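Local coordinates for protein ornithine aminotransferase (Plasmodium falciparum, PDB 3LG0) that transfers the delta-amino group of ornithine to 2-oxoglutarate with pyridoxal 5'-phosphate as cofactor, giving the semialdehyde of glutamate and glutamate itself, at residues G37-D42 and R47-L52. Numbering follows the deposited sequence.
Sequences GVFVYD and RYYDFL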
ATOM      1  N   GLY A  37      -4.971 -17.533 -16.268  1.00 34.32           N
ATOM      2  CA  GLY A  37      -3.978 -17.311 -17.306  1.00 23.55           C
ATOM      3  C   GLY A  37      -4.266 -16.023 -18.051  1.00 32.85           C
ATOM      4  O   GLY A  37      -4.314 -14.936 -17.455  1.00 33.23           O
ATOM      5  N   VAL A  38      -4.493 -16.132 -19.350  1.00 27.54           N
ATOM      6  CA  VAL A  38      -4.587 -14.944 -20.181  1.00 25.07           C
ATOM      7  C   VAL A  38      -6.035 -14.456 -20.300  1.00 28.48           C
ATOM      8  O   VAL A  38      -6.327 -13.422 -20.918  1.00 36.52           O
ATOM      9  CB  VAL A  38      -3.939 -15.213 -21.555  1.00 33.73           C
ATOM     10  CG1 VAL A  38      -4.860 -16.074 -22.408  1.00 31.35           C
ATOM     11  CG2 VAL A  38      -3.603 -13.909 -22.252  1.00 52.45           C
ATOM     12  N   PHE A  39      -6.945 -15.190 -19.678  1.00 27.57           N
ATOM     13  CA  PHE A  39      -8.369 -14.909 -19.817  1.00 33.12           C
ATOM     14  C   PHE A  39      -9.066 -14.426 -18.547  1.00 33.40           C
ATOM     15  O   PHE A  39      -8.716 -14.825 -17.442  1.00 28.89           O
ATOM     16  CB  PHE A  39      -9.110 -16.159 -20.298  1.00 41.46           C
ATOM     17  CG  PHE A  39      -8.783 -16.555 -21.700  1.00 42.39           C
ATOM     18  CD1 PHE A  39      -9.031 -15.691 -22.750  1.00 35.65           C
ATOM     19  CD2 PHE A  39      -8.242 -17.800 -21.969  1.00 36.96           C
ATOM     20  CE1 PHE A  39      -8.733 -16.058 -24.046  1.00 40.47           C
ATOM     21  CE2 PHE A  39      -7.942 -18.174 -23.264  1.00 39.76           C
ATOM     22  CZ  PHE A  39      -8.185 -17.298 -24.303  1.00 43.58           C
ATOM     23  N   VAL A  40     -10.077 -13.581 -18.739  1.00 27.62           N
ATOM     24  CA  VAL A  40     -10.993 -13.202 -17.674  1.00 34.46           C
ATOM     25  C   VAL A  40     -12.426 -13.481 -18.134  1.00 33.00           C
ATOM     26  O   VAL A  40     -12.683 -13.621 -19.333  1.00 29.17           O
ATOM     27  CB  VAL A  40     -10.838 -11.718 -17.295  1.00 25.89           C
ATOM     28  CG1 VAL A  40      -9.506 -11.502 -16.592  1.00 26.05           C
ATOM     29  CG2 VAL A  40     -10.943 -10.848 -18.524  1.00 25.93           C
ATOM     30  N   TYR A  41     -13.349 -13.563 -17.180  1.00 29.71           N
ATOM     31  CA  TYR A  41     -14.741 -13.917 -17.454  1.00 33.12           C
ATOM     32  C   TYR A  41     -15.683 -13.004 -16.684  1.00 34.43           C
ATOM     33  O   TYR A  41     -15.479 -12.765 -15.486  1.00 23.89           O
ATOM     34  CB  TYR A  41     -15.014 -15.374 -17.052  1.00 35.53           C
ATOM     35  CG  TYR A  41     -14.039 -16.356 -17.645  1.00 35.93           C
ATOM     36  CD1 TYR A  41     -14.357 -17.068 -18.799  1.00 34.31           C
ATOM     37  CD2 TYR A  41     -12.790 -16.550 -17.071  1.00 21.85           C
ATOM     38  CE1 TYR A  41     -13.460 -17.952 -19.352  1.00 36.49           C
ATOM     39  CE2 TYR A  41     -11.883 -17.416 -17.625  1.00 30.91           C
ATOM     40  CZ  TYR A  41     -12.213 -18.123 -18.761  1.00 45.33           C
ATOM     41  OH  TYR A  41     -11.292 -19.003 -19.296  1.00 43.76           O
ATOM     42  N   ASP A  42     -16.714 -12.506 -17.368  1.00 30.78           N
ATOM     43  CA  ASP A  42     -17.667 -11.607 -16.738  1.00 29.41           C
ATOM     44  C   ASP A  42     -18.910 -12.312 -16.148  1.00 31.95           C
ATOM     45  O   ASP A  42     -18.999 -13.549 -16.120  1.00 29.84           O
ATOM     46  CB  ASP A  42     -18.019 -10.427 -17.655  1.00 32.55           C
ATOM     47  CG  ASP A  42     -18.957 -10.814 -18.793  1.00 43.23           C
ATOM     48  OD1 ASP A  42     -19.395 -11.979 -18.858  1.00 36.38           O
ATOM     49  OD2 ASP A  42     -19.254  -9.940 -19.629  1.00 35.16           O
ATOM     50  N   ARG A  47     -16.058 -14.511 -22.142  1.00 34.80           N
ATOM     51  CA  ARG A  47     -14.634 -14.595 -21.893  1.00 36.27           C
ATOM     52  C   ARG A  47     -13.888 -13.544 -22.700  1.00 38.95           C
ATOM     53  O   ARG A  47     -14.237 -13.266 -23.848  1.00 31.62           O
ATOM     54  CB  ARG A  47     -14.122 -15.981 -22.258  1.00 41.11           C
ATOM     55  CG  ARG A  47     -12.617 -16.134 -22.086  1.00 44.88           C
ATOM     56  CD  ARG A  47     -12.135 -17.491 -22.581  1.00 42.00           C
ATOM     57  NE  ARG A  47     -11.971 -17.505 -24.027  1.00 45.12           N
ATOM     58  CZ  ARG A  47     -11.529 -18.553 -24.715  1.00 51.66           C
ATOM     59  NH1 ARG A  47     -11.213 -19.678 -24.083  1.00 51.34           N
ATOM     60  NH2 ARG A  47     -11.404 -18.480 -26.037  1.00 44.60           N
ATOM     61  N   TYR A  48     -12.871 -12.946 -22.095  1.00 39.23           N
ATOM     62  CA  TYR A  48     -12.079 -11.929 -22.784  1.00 32.24           C
ATOM     63  C   TYR A  48     -10.586 -12.171 -22.593  1.00 31.08           C
ATOM     64  O   TYR A  48     -10.140 -12.677 -21.557  1.00 31.84           O
ATOM     65  CB  TYR A  48     -12.411 -10.524 -22.266  1.00 28.09           C
ATOM     66  CG  TYR A  48     -13.878 -10.176 -22.157  1.00 31.72           C
ATOM     67  CD1 TYR A  48     -14.640 -10.620 -21.079  1.00 35.92           C
ATOM     68  CD2 TYR A  48     -14.495  -9.373 -23.106  1.00 33.67           C
ATOM     69  CE1 TYR A  48     -15.983 -10.292 -20.963  1.00 31.84           C
ATOM     70  CE2 TYR A  48     -15.838  -9.043 -23.001  1.00 29.38           C
ATOM     71  CZ  TYR A  48     -16.572  -9.504 -21.925  1.00 33.09           C
ATOM     72  OH  TYR A  48     -17.901  -9.177 -21.788  1.00 36.94           O
ATOM     73  N   TYR A  49      -9.817 -11.800 -23.602  1.00 30.37           N
ATOM     74  CA  TYR A  49      -8.384 -11.708 -23.441  1.00 31.38           C
ATOM     75  C   TYR A  49      -8.102 -10.468 -22.603  1.00 33.66           C
ATOM     76  O   TYR A  49      -8.581  -9.367 -22.922  1.00 32.14           O
ATOM     77  CB  TYR A  49      -7.693 -11.572 -24.797  1.00 34.14           C
ATOM     78  CG  TYR A  49      -7.521 -12.867 -25.567  1.00 49.28           C
ATOM     79  CD1 TYR A  49      -8.350 -13.178 -26.646  1.00 39.72           C
ATOM     80  CD2 TYR A  49      -6.512 -13.769 -25.229  1.00 45.92           C
ATOM     81  CE1 TYR A  49      -8.184 -14.368 -27.357  1.00 39.65           C
ATOM     82  CE2 TYR A  49      -6.336 -14.954 -25.935  1.00 39.83           C
ATOM     83  CZ  TYR A  49      -7.175 -15.249 -26.994  1.00 45.76           C
ATOM     84  OH  TYR A  49      -7.019 -16.430 -27.691  1.00 40.91           O
ATOM     85  N   ASP A  50      -7.330 -10.642 -21.533  1.00 33.80           N
ATOM     86  CA  ASP A  50      -6.915  -9.519 -20.696  1.00 25.51           C
ATOM     87  C   ASP A  50      -5.669  -8.887 -21.282  1.00 25.62           C
ATOM     88  O   ASP A  50      -4.592  -9.459 -21.185  1.00 29.52           O
ATOM     89  CB  ASP A  50      -6.610  -9.982 -19.277  1.00 28.23           C
ATOM     90  CG  ASP A  50      -6.274  -8.824 -18.342  1.00 35.45           C
ATOM     91  OD1 ASP A  50      -5.975  -7.713 -18.836  1.00 27.54           O
ATOM     92  OD2 ASP A  50      -6.322  -9.026 -17.109  1.00 28.44           O
ATOM     93  N   PHE A  51      -5.819  -7.705 -21.872  1.00 30.69           N
ATOM     94  CA  PHE A  51      -4.685  -7.033 -22.504  1.00 33.15           C
ATOM     95  C   PHE A  51      -4.128  -5.863 -21.696  1.00 33.28           C
ATOM     96  O   PHE A  51      -3.343  -5.051 -22.208  1.00 30.85           O
ATOM     97  CB  PHE A  51      -4.985  -6.662 -23.975  1.00 28.99           C
ATOM     98  CG  PHE A  51      -4.331  -7.600 -24.945  1.00 26.79           C
ATOM     99  CD1 PHE A  51      -4.634  -8.955 -24.915  1.00 25.69           C
ATOM    100  CD2 PHE A  51      -3.366  -7.152 -25.823  1.00 29.64           C
ATOM    101  CE1 PHE A  51      -4.010  -9.841 -25.781  1.00 29.30           C
ATOM    102  CE2 PHE A  51      -2.741  -8.037 -26.704  1.00 32.38           C
ATOM    103  CZ  PHE A  51      -3.058  -9.378 -26.673  1.00 28.37           C
ATOM    104  N   LEU A  52      -4.533  -5.810 -20.427  1.00 26.04           N
ATOM    105  CA  LEU A  52      -3.985  -4.868 -19.468  1.00 27.27           C
ATOM    106  C   LEU A  52      -3.082  -5.574 -18.457  1.00 27.85           C
ATOM    107  O   LEU A  52      -2.068  -5.031 -18.039  1.00 27.13           O
ATOM    108  CB  LEU A  52      -5.113  -4.159 -18.739  1.00 33.56           C
ATOM    109  CG  LEU A  52      -4.739  -2.822 -18.133  1.00 35.88           C
ATOM    110  CD1 LEU A  52      -4.210  -1.946 -19.237  1.00 41.49           C
ATOM    111  CD2 LEU A  52      -5.944  -2.190 -17.471  1.00 34.81           C
TER
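R47 lies across the ring of F39, strand 47-50 against strand 39-42 in an antiparallel beta hairpin. R47 CB rests beside CD1 and CE1 of Y41. CG comes closest to Y41, 3.4 Å from its CE1, and also nears CD1 of F39. CD sits over the F39 face, 3.7 Å from the ring centroid, a CH-pi contact. The chain then bends (chi3 81°), which lays the guanidinium flat on the same ring. NE lies near F39 CE1. CZ stands 3.9 Å from the ring centroid. The planes are only 3° apart, a stacked cation-pi pair. NH1 ends near F39 CE2 and NH2 near F39 CZ.

V38 CG1 covers the opposite face of the F39 ring. F39 CE1 lies over the face of Y49, the two rings being oblique to each other (planes at 46°). The Y49 hydroxyl is hydrogen-bonded to E398 of helix 393-412, which packs on this side. On the other side of the sheet, V40 CG2 packs on Y48 CB. The Y48 hydroxyl donates to D42 OD2 at 2.7 Å, meeting it from above the carboxylate plane.

V40 and Y48 exchange two backbone hydrogen bonds, and D50 N gives a third to V38 O (3.0 Å). D50 OD1 accepts from L52 N in an Asx turn and from S53 N, just as the strand ends.

The hairpin sits in a mixed sheet, between strands 31-36 and 373-378. The F39 face holds R47 by a cation-pi stack. D42 OD2 takes the Y48 hydrogen bond and a salt bridge from R46, which probably keeps D42 ionised.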